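Local coordinates for protein kojibiose phosphorylase (Gut metagenome, PDB 6W0P) that is a carbohydrate-active enzyme of glycosyl hydrolase family 65, with a beta-sandwich N-terminal domain, a central helical catalytic domain and a C-terminal domain, at residues Gly62-Leu68 against Thr204-Gln209; Phe84-Ser88 against Cys184-Arg188; Trp700-Gln704 against Val716-Lys720. One frame throughout, in Å; residues are numbered along the deposited sequence.

Contact 1: residues Gly62-Leu68 against Thr204-Gln209; sequences GIYEYAL and TLTTNQ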
loop_
_atom_site.group_PDB
_atom_site.type_symbol
_atom_site.label_atom_id
_atom_site.label_comp_id
_atom_site.label_asym_id
_atom_site.label_seq_id
_atom_site.Cartn_x
_atom_site.Cartn_y
_atom_site.Cartn_z
ATOM N N GLY A 62 22.596 -17.348 -0.536
ATOM C CA GLY A 62 22.242 -17.273 -1.971
ATOM C C GLY A 62 21.331 -18.412 -2.418
ATOM O O GLY A 62 21.007 -18.487 -3.609
ATOM N N ILE A 63 20.940 -19.294 -1.500
ATOM C CA ILE A 63 19.948 -20.367 -1.767
ATOM C C ILE A 63 18.589 -19.833 -1.318
ATOM O O ILE A 63 18.413 -19.609 -0.121
ATOM C CB ILE A 63 20.325 -21.678 -1.067
ATOM C CG1 ILE A 63 21.527 -22.342 -1.743
ATOM C CG2 ILE A 63 19.125 -22.601 -1.003
ATOM C CD1 ILE A 63 21.342 -22.674 -3.222
ATOM N N TYR A 64 17.704 -19.588 -2.275
ATOM C CA TYR A 64 16.531 -18.710 -2.104
ATOM C C TYR A 64 15.403 -19.228 -2.988
ATOM O O TYR A 64 15.677 -19.999 -3.953
ATOM C CB TYR A 64 16.911 -17.275 -2.463
ATOM C CG TYR A 64 16.909 -16.977 -3.938
ATOM C CD1 TYR A 64 18.009 -17.251 -4.732
ATOM C CD2 TYR A 64 15.793 -16.426 -4.543
ATOM C CE1 TYR A 64 17.990 -16.997 -6.095
ATOM C CE2 TYR A 64 15.761 -16.156 -5.897
ATOM C CZ TYR A 64 16.859 -16.449 -6.680
ATOM O OH TYR A 64 16.816 -16.166 -8.015
ATOM N N GLU A 65 14.180 -18.831 -2.646
ATOM C CA GLU A 65 12.964 -19.080 -3.450
ATOM C C GLU A 65 12.137 -17.794 -3.516
ATOM O O GLU A 65 12.348 -16.888 -2.671
ATOM C CB GLU A 65 12.108 -20.204 -2.856
ATOM C CG GLU A 65 12.175 -21.489 -3.653
ATOM C CD GLU A 65 11.983 -21.321 -5.147
ATOM O OE1 GLU A 65 12.741 -21.948 -5.901
ATOM O OE2 GLU A 65 11.091 -20.552 -5.547
ATOM N N TYR A 66 11.183 -17.780 -4.447
ATOM C CA TYR A 66 10.152 -16.729 -4.584
ATOM C C TYR A 66 8.923 -17.090 -3.746
ATOM O O TYR A 66 8.721 -18.273 -3.379
ATOM C CB TYR A 66 9.823 -16.554 -6.061
ATOM C CG TYR A 66 10.881 -15.851 -6.864
ATOM C CD1 TYR A 66 10.990 -14.466 -6.840
ATOM C CD2 TYR A 66 11.751 -16.554 -7.679
ATOM C CE1 TYR A 66 11.944 -13.798 -7.592
ATOM C CE2 TYR A 66 12.702 -15.901 -8.449
ATOM C CZ TYR A 66 12.805 -14.520 -8.401
ATOM O OH TYR A 66 13.739 -13.861 -9.149
ATOM N N ALA A 67 8.112 -16.082 -3.424
ATOM C CA ALA A 67 6.760 -16.289 -2.872
ATOM C C ALA A 67 6.017 -17.271 -3.782
ATOM O O ALA A 67 6.190 -17.189 -5.001
ATOM C CB ALA A 67 6.032 -14.980 -2.755
ATOM N N LEU A 68 5.198 -18.149 -3.209
ATOM C CA LEU A 68 4.486 -19.234 -3.948
ATOM C C LEU A 68 3.451 -18.649 -4.916
ATOM O O LEU A 68 3.246 -19.252 -6.010
ATOM C CB LEU A 68 3.813 -20.149 -2.926
ATOM C CG LEU A 68 4.775 -20.967 -2.071
ATOM C CD1 LEU A 68 4.023 -21.721 -0.978
ATOM C CD2 LEU A 68 5.575 -21.916 -2.950
ATOM N N THR A 204 15.386 -26.654 -5.677
ATOM C CA THR A 204 14.419 -25.603 -5.275
ATOM C C THR A 204 13.245 -25.630 -6.250
ATOM O O THR A 204 13.463 -26.060 -7.395
ATOM C CB THR A 204 15.079 -24.226 -5.255
ATOM O OG1 THR A 204 15.600 -23.966 -6.559
ATOM C CG2 THR A 204 16.188 -24.138 -4.227
ATOM N N LEU A 205 12.089 -25.133 -5.806
ATOM C CA LEU A 205 10.800 -25.159 -6.542
ATOM C C LEU A 205 10.981 -24.520 -7.920
ATOM O O LEU A 205 10.528 -25.118 -8.895
ATOM C CB LEU A 205 9.740 -24.382 -5.754
ATOM C CG LEU A 205 9.478 -24.820 -4.308
ATOM C CD1 LEU A 205 8.232 -24.139 -3.751
ATOM C CD2 LEU A 205 9.324 -26.331 -4.205
ATOM N N THR A 206 11.634 -23.349 -7.971
ATOM C CA THR A 206 11.592 -22.401 -9.118
ATOM C C THR A 206 12.988 -21.920 -9.522
ATOM O O THR A 206 13.220 -21.790 -10.741
ATOM C CB THR A 206 10.650 -21.240 -8.775
ATOM O OG1 THR A 206 9.390 -21.689 -9.281
ATOM C CG2 THR A 206 11.022 -19.897 -9.367
ATOM N N THR A 207 13.879 -21.657 -8.556
ATOM C CA THR A 207 15.088 -20.817 -8.766
ATOM C C THR A 207 16.198 -21.617 -9.445
ATOM O O THR A 207 17.269 -21.041 -9.674
ATOM C CB THR A 207 15.523 -20.203 -7.437
ATOM O OG1 THR A 207 15.858 -21.250 -6.524
ATOM C CG2 THR A 207 14.431 -19.331 -6.865
ATOM N N ASN A 208 15.958 -22.898 -9.732
ATOM C CA ASN A 208 16.888 -23.784 -10.485
ATOM C C ASN A 208 18.148 -24.005 -9.640
ATOM O O ASN A 208 19.255 -24.062 -10.207
ATOM C CB ASN A 208 17.205 -23.231 -11.882
ATOM C CG ASN A 208 17.042 -24.284 -12.958
ATOM O OD1 ASN A 208 15.914 -24.709 -13.229
ATOM N ND2 ASN A 208 18.146 -24.704 -13.569
ATOM N N GLN A 209 17.989 -24.118 -8.326
ATOM C CA GLN A 209 19.126 -24.323 -7.396
ATOM C C GLN A 209 19.056 -25.737 -6.832
ATOM O O GLN A 209 17.940 -26.206 -6.511
ATOM C CB GLN A 209 19.120 -23.275 -6.294
ATOM C CG GLN A 209 19.302 -21.869 -6.837
ATOM C CD GLN A 209 19.354 -20.883 -5.698
ATOM O OE1 GLN A 209 18.571 -20.980 -4.745
ATOM N NE2 GLN A 209 20.295 -19.948 -5.787
#
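The hairpin loop 204-209 of the N-terminal beta-sandwich meets the short strand 64-66, where Gln-209 holds Gly-62 and Tyr-64. Gln-209 and Glu-65 each send a side chain to the backbone of the other segment. Gln-209 uses both ends of its amide. Gln-209 NE2 donates to Gly-62 O at 2.7 Å, and the acceptor lies close to the amide plane. Gln-209 OE1 accepts a hydrogen bond from Tyr-64 N at 3.0 Å, on a lone pair in the carbonyl plane. The two bonds fix which way round the amide sits. Gln-209 NE2 has a further acceptor in Lys-257 O. Ile-63 CD1 packs 3.6 Å from Gln-209 CD, with the two side chains running antiparallel alongside each other.

Glu-65 works the other way. Its chain is bent at chi2 (-48°), which turns the carboxylate into the loop. Glu-65 OE1 is gripped twice: by Thr-207 N at 2.9 Å, on the syn side, and by Thr-206 N at 2.7 Å, from above the carboxylate plane. Glu-65 OE2 takes Tyr-66 N of its own strand. Three backbone N-H groups round one carboxylate would probably favour its charged form.

The hairpin belongs to the ten-stranded sheet of the N-terminal beta-sandwich. It is closed by Thr-204 N bonding to Gln-209 O. Inside it, Thr-204 OG1 accepts from Gln-209 N and donates to Thr-207 OG1. The methyl Thr-207 CG2 lies over one face of the Tyr-64 ring, offset toward the rim, 3.9 Å from the centroid. The Gln-209 amide is turned 77° from this ring plane. The Tyr-64 and Tyr-66 hydroxyls bond to Asn-402 and Lys-404, both of the central catalytic domain. Toward the surface, Leu-68 CD2 touches Leu-205 CD1 at 3.6 Å.

Contact 2: residues Phe84-Ser88 against Cys184-Arg188; sequences FTINS and CYWNR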
loop_
_atom_site.group_PDB
_atom_site.type_symbol
_atom_site.label_atom_id
_atom_site.label_comp_id
_atom_site.label_asym_id
_atom_site.label_seq_id
_atom_site.Cartn_x
_atom_site.Cartn_y
_atom_site.Cartn_z
ATOM N N PHE A 84 13.372 -14.818 -0.737
ATOM C CA PHE A 84 13.893 -15.068 0.632
ATOM C C PHE A 84 14.856 -16.263 0.611
ATOM O O PHE A 84 14.646 -17.185 -0.202
ATOM C CB PHE A 84 12.711 -15.256 1.593
ATOM C CG PHE A 84 11.558 -16.045 1.022
ATOM C CD1 PHE A 84 11.585 -17.431 1.000
ATOM C CD2 PHE A 84 10.448 -15.402 0.499
ATOM C CE1 PHE A 84 10.533 -18.157 0.460
ATOM C CE2 PHE A 84 9.398 -16.128 -0.042
ATOM C CZ PHE A 84 9.449 -17.505 -0.074
ATOM N N THR A 85 15.875 -16.211 1.477
ATOM C CA THR A 85 16.811 -17.315 1.839
ATOM C C THR A 85 15.997 -18.396 2.545
ATOM O O THR A 85 15.250 -18.043 3.459
ATOM C CB THR A 85 17.952 -16.779 2.709
ATOM O OG1 THR A 85 18.497 -15.621 2.078
ATOM C CG2 THR A 85 19.084 -17.757 2.920
ATOM N N ILE A 86 16.092 -19.651 2.101
ATOM C CA ILE A 86 15.138 -20.720 2.531
ATOM C C ILE A 86 15.816 -21.656 3.541
ATOM O O ILE A 86 17.010 -21.988 3.405
ATOM C CB ILE A 86 14.549 -21.475 1.325
ATOM C CG1 ILE A 86 15.641 -21.966 0.372
ATOM C CG2 ILE A 86 13.524 -20.611 0.611
ATOM C CD1 ILE A 86 15.151 -22.892 -0.716
ATOM N N ASN A 87 15.057 -22.036 4.561
ATOM C CA ASN A 87 15.423 -23.146 5.462
ATOM C C ASN A 87 15.777 -24.319 4.549
ATOM O O ASN A 87 15.009 -24.598 3.564
ATOM C CB ASN A 87 14.292 -23.448 6.441
ATOM C CG ASN A 87 14.728 -24.304 7.606
ATOM O OD1 ASN A 87 15.926 -24.574 7.763
ATOM N ND2 ASN A 87 13.747 -24.789 8.370
ATOM N N SER A 88 16.926 -24.934 4.814
ATOM C CA SER A 88 17.514 -26.010 3.982
ATOM C C SER A 88 17.800 -27.221 4.860
ATOM O O SER A 88 17.404 -27.234 6.041
ATOM C CB SER A 88 18.756 -25.521 3.285
ATOM O OG SER A 88 18.486 -24.322 2.592
ATOM N N CYS A 184 7.581 -26.415 2.516
ATOM C CA CYS A 184 8.901 -26.932 2.097
ATOM C C CYS A 184 9.190 -26.399 0.697
ATOM O O CYS A 184 8.314 -26.516 -0.144
ATOM C CB CYS A 184 8.944 -28.456 2.086
ATOM S SG CYS A 184 10.588 -29.103 1.677
ATOM N N TYR A 185 10.361 -25.802 0.484
ATOM C CA TYR A 185 10.724 -25.103 -0.777
ATOM C C TYR A 185 11.691 -25.976 -1.584
ATOM O O TYR A 185 12.312 -25.459 -2.507
ATOM C CB TYR A 185 11.240 -23.691 -0.471
ATOM C CG TYR A 185 10.126 -22.724 -0.146
ATOM C CD1 TYR A 185 9.608 -22.641 1.137
ATOM C CD2 TYR A 185 9.535 -21.941 -1.130
ATOM C CE1 TYR A 185 8.561 -21.783 1.440
ATOM C CE2 TYR A 185 8.484 -21.084 -0.847
ATOM C CZ TYR A 185 7.992 -21.004 0.442
ATOM O OH TYR A 185 6.954 -20.166 0.746
ATOM N N TRP A 186 11.737 -27.273 -1.284
ATOM C CA TRP A 186 12.617 -28.274 -1.944
ATOM C C TRP A 186 11.784 -29.372 -2.614
ATOM O O TRP A 186 10.784 -29.811 -1.987
ATOM C CB TRP A 186 13.567 -28.872 -0.908
ATOM C CG TRP A 186 14.495 -27.845 -0.345
ATOM C CD1 TRP A 186 14.342 -27.143 0.813
ATOM C CD2 TRP A 186 15.694 -27.357 -0.956
ATOM N NE1 TRP A 186 15.393 -26.280 0.984
ATOM C CE2 TRP A 186 16.239 -26.390 -0.088
ATOM C CE3 TRP A 186 16.375 -27.656 -2.136
ATOM C CZ2 TRP A 186 17.428 -25.724 -0.370
ATOM C CZ3 TRP A 186 17.554 -26.999 -2.414
ATOM C CH2 TRP A 186 18.070 -26.044 -1.540
ATOM N N ASN A 187 12.176 -29.791 -3.825
ATOM C CA ASN A 187 11.657 -31.015 -4.496
ATOM C C ASN A 187 12.733 -32.105 -4.448
ATOM O O ASN A 187 13.944 -31.777 -4.546
ATOM C CB ASN A 187 11.246 -30.774 -5.954
ATOM C CG ASN A 187 10.014 -29.906 -6.083
ATOM O OD1 ASN A 187 9.070 -30.068 -5.320
ATOM N ND2 ASN A 187 10.031 -28.959 -7.012
ATOM N N ARG A 188 12.293 -33.360 -4.381
ATOM C CA ARG A 188 13.152 -34.567 -4.366
ATOM C C ARG A 188 13.959 -34.649 -5.671
ATOM O O ARG A 188 13.418 -34.314 -6.745
ATOM C CB ARG A 188 12.242 -35.782 -4.158
ATOM C CG ARG A 188 12.855 -37.119 -4.537
ATOM C CD ARG A 188 11.890 -38.279 -4.343
ATOM N NE ARG A 188 12.542 -39.426 -3.716
ATOM C CZ ARG A 188 11.928 -40.503 -3.218
ATOM N NH1 ARG A 188 10.610 -40.638 -3.273
ATOM N NH2 ARG A 188 12.649 -41.458 -2.659
HETATM O O HOH W 1 12.166 -25.249 3.001
#
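Tyr-185 is the first residue of 184-188 to reach across, and it meets both Phe-84 and Ile-86. Its ring takes the edge of Phe-84 on one face. This is a T-shaped stack, with centroids 5.3 Å apart and planes at 83°. Phe-84 CE1 and CZ do the touching. CE1 stands above the rim of the tyrosine ring rather than its centre, and Phe-84 CZ comes 3.8 Å from Tyr-185 CE2. Phe-84 has its CG between the backbone N and the carbonyl carbon (chi1 39°), and in that position the far edge of its ring faces Tyr-185. His-179 and Trp-180 also meet the Phe-84 ring. Nearer the backbone, Ile-86 CG2 packs 4.0 Å from Tyr-185 CB. The main chain is tied as well: one water accepts from Tyr-185 N and donates to Asn-87 O.

Trp-186 comes next. Trp-186 NE1 donates to Asn-87 O at 3.1 Å. The oxygen lies in the indole plane, and the N-H uses a lone pair in the carbonyl plane. Asn-87 O thus accepts from the indole and from the water. The bond helps set the rotation of the buried indole and satisfies its N-H. Ile-86 CD1 sits above the rim of the same ring, 3.7 Å from Trp-186 CZ2. Ser-88 OG lies at the ring edge, 3.4 Å from Trp-186 CZ2, while it donates to Ile-86 O in its own segment.

Strand 186-194 starts at Trp-186 and is outermost in the ten-stranded sheet of the N-terminal beta-sandwich, beside strand 197-204. The indole also packs on Val-202 and Thr-204 of that neighbour. Next to this sheet edge lies strand 83-85, which pairs antiparallel with strand 64-66.

Contact 3: residues Trp700-Gln704 against Val716-Lys720; sequences WNYYQ and VKVDK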
loop_
_atom_site.group_PDB
_atom_site.type_symbol
_atom_site.label_atom_id
_atom_site.label_comp_id
_atom_site.label_asym_id
_atom_site.label_seq_id
_atom_site.Cartn_x
_atom_site.Cartn_y
_atom_site.Cartn_z
ATOM N N TRP A 700 35.013 2.183 31.396
ATOM C CA TRP A 700 36.193 1.324 31.092
ATOM C C TRP A 700 37.484 1.978 31.608
ATOM O O TRP A 700 37.746 3.145 31.255
ATOM C CB TRP A 700 36.330 1.031 29.592
ATOM C CG TRP A 700 35.130 0.465 28.895
ATOM C CD1 TRP A 700 34.111 -0.247 29.447
ATOM C CD2 TRP A 700 34.857 0.521 27.482
ATOM N NE1 TRP A 700 33.202 -0.587 28.487
ATOM C CE2 TRP A 700 33.633 -0.141 27.270
ATOM C CE3 TRP A 700 35.518 1.072 26.382
ATOM C CZ2 TRP A 700 33.060 -0.282 26.005
ATOM C CZ3 TRP A 700 34.946 0.951 25.137
ATOM C CH2 TRP A 700 33.722 0.294 24.949
ATOM N N ASN A 701 38.314 1.197 32.299
ATOM C CA ASN A 701 39.698 1.571 32.710
ATOM C C ASN A 701 40.546 1.759 31.454
ATOM O O ASN A 701 41.173 2.787 31.327
ATOM C CB ASN A 701 40.329 0.513 33.617
ATOM C CG ASN A 701 39.551 0.350 34.904
ATOM O OD1 ASN A 701 39.052 1.349 35.436
ATOM N ND2 ASN A 701 39.424 -0.887 35.383
ATOM N N TYR A 702 40.492 0.818 30.525
ATOM C CA TYR A 702 41.130 0.946 29.202
ATOM C C TYR A 702 40.316 0.162 28.184
ATOM O O TYR A 702 39.503 -0.695 28.569
ATOM C CB TYR A 702 42.604 0.540 29.277
ATOM C CG TYR A 702 42.951 -0.922 29.438
ATOM C CD1 TYR A 702 42.825 -1.816 28.377
ATOM C CD2 TYR A 702 43.500 -1.409 30.627
ATOM C CE1 TYR A 702 43.169 -3.155 28.513
ATOM C CE2 TYR A 702 43.870 -2.739 30.773
ATOM C CZ TYR A 702 43.703 -3.609 29.710
ATOM O OH TYR A 702 44.081 -4.914 29.820
ATOM N N TYR A 703 40.514 0.478 26.911
ATOM C CA TYR A 703 40.100 -0.374 25.777
ATOM C C TYR A 703 41.268 -0.440 24.800
ATOM O O TYR A 703 42.143 0.476 24.787
ATOM C CB TYR A 703 38.829 0.151 25.106
ATOM C CG TYR A 703 38.937 1.549 24.562
ATOM C CD1 TYR A 703 38.668 2.654 25.346
ATOM C CD2 TYR A 703 39.293 1.769 23.242
ATOM C CE1 TYR A 703 38.783 3.942 24.841
ATOM C CE2 TYR A 703 39.387 3.046 22.712
ATOM C CZ TYR A 703 39.136 4.137 23.517
ATOM O OH TYR A 703 39.239 5.390 22.993
ATOM N N GLN A 704 41.261 -1.480 23.974
ATOM C CA GLN A 704 42.310 -1.699 22.955
ATOM C C GLN A 704 41.632 -2.287 21.731
ATOM O O GLN A 704 40.849 -3.241 21.916
ATOM C CB GLN A 704 43.411 -2.605 23.511
ATOM C CG GLN A 704 44.548 -2.904 22.541
ATOM C CD GLN A 704 45.583 -3.777 23.208
ATOM O OE1 GLN A 704 46.396 -3.317 24.006
ATOM N NE2 GLN A 704 45.549 -5.056 22.904
ATOM N N VAL A 716 46.145 -0.209 19.190
ATOM C CA VAL A 716 45.851 1.081 19.840
ATOM C C VAL A 716 45.239 0.753 21.186
ATOM O O VAL A 716 44.125 0.249 21.194
ATOM C CB VAL A 716 44.917 1.959 18.992
ATOM C CG1 VAL A 716 44.645 3.274 19.694
ATOM C CG2 VAL A 716 45.450 2.194 17.585
ATOM N N LYS A 717 45.968 1.059 22.264
ATOM C CA LYS A 717 45.507 0.952 23.666
ATOM C C LYS A 717 45.281 2.361 24.220
ATOM O O LYS A 717 46.213 3.169 24.154
ATOM C CB LYS A 717 46.534 0.187 24.512
ATOM C CG LYS A 717 46.095 -0.064 25.948
ATOM C CD LYS A 717 47.063 -0.905 26.726
ATOM C CE LYS A 717 46.699 -0.920 28.196
ATOM N NZ LYS A 717 47.446 -1.954 28.951
ATOM N N VAL A 718 44.101 2.606 24.783
ATOM C CA VAL A 718 43.697 3.910 25.383
ATOM C C VAL A 718 43.347 3.690 26.860
ATOM O O VAL A 718 42.426 2.917 27.124
ATOM C CB VAL A 718 42.526 4.519 24.601
ATOM C CG1 VAL A 718 42.183 5.917 25.094
ATOM C CG2 VAL A 718 42.818 4.516 23.113
ATOM N N ASP A 719 44.103 4.301 27.777
ATOM C CA ASP A 719 43.774 4.343 29.238
ATOM C C ASP A 719 43.548 5.804 29.635
ATOM O O ASP A 719 43.374 6.638 28.720
ATOM C CB ASP A 719 44.800 3.607 30.112
ATOM C CG ASP A 719 46.196 4.209 30.174
ATOM O OD1 ASP A 719 46.335 5.420 29.986
ATOM O OD2 ASP A 719 47.141 3.448 30.402
ATOM N N LYS A 720 43.510 6.103 30.937
ATOM C CA LYS A 720 43.182 7.467 31.434
ATOM C C LYS A 720 44.322 8.442 31.057
ATOM O O LYS A 720 44.007 9.590 30.684
ATOM C CB LYS A 720 42.873 7.430 32.940
ATOM C CG LYS A 720 44.082 7.293 33.867
ATOM C CD LYS A 720 43.776 6.926 35.332
ATOM C CE LYS A 720 43.586 8.135 36.231
ATOM N NZ LYS A 720 43.269 7.739 37.625
#
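The Tyr-702 ring carries the end of Lys-717 over one face. Lys-717 CE sits above the ring centre, 3.9 Å from the centroid. Lys-717 NZ follows at 4.2 Å from the same centroid, 13° off the normal, in a cation-pi contact. The lysine is extended throughout, with CG anti to the backbone N (chi1 -176°), and so spans the distance to the ring. The Tyr-703 ring has Val-718 CB over one face, offset toward the rim, in a CH-pi contact 3.9 Å from the centroid. The nearest ring atom to Val-718 CB is Tyr-703 CZ, at 3.6 Å. The two side chains run alongside each other in the same direction. Tyr-703 CD1 lies at the edge of the Trp-700 ring, in its plane. Tyr-703 OH bonds to Thr-695 O.

Tyr-703 and Val-718 also exchange both backbone bonds: Val-718 N to Tyr-703 O at 2.9 Å, nearly straight, and Tyr-703 N to Val-718 O at 3.1 Å. Gln-704 and Lys-717 form the next, non-hydrogen-bonded pair. There Gln-704 OE1 rests 3.5 Å from Lys-717 CB.

Flanked by strands 303-305 and 722-726, this is the antiparallel beta hairpin 702-709/712-718 of the C-terminal domain's sheet.

In the fold
Contacts 1 and 2 form one cluster in the N-terminal domain, with centres about 7 Å apart. They hold the same elements: strands 64-66 and 83-85 pair with each other. Contact 1 ties that pair to the loop between strands 197-204 and 210-217, contact 2 to the start of the outermost strand 186-194. Contact 2 is nested within the chain loop that contact 1 closes. It is fully buried and mostly aromatic and apolar. Contact 1 is partly buried and relies on polar side chains bonding to backbone. Contact 3 lies on the opposite side of the chain's centre, about 32 Å from either at the nearest atoms. Also partly buried, it joins neighbouring strands by backbone pairing, with aromatic contacts added.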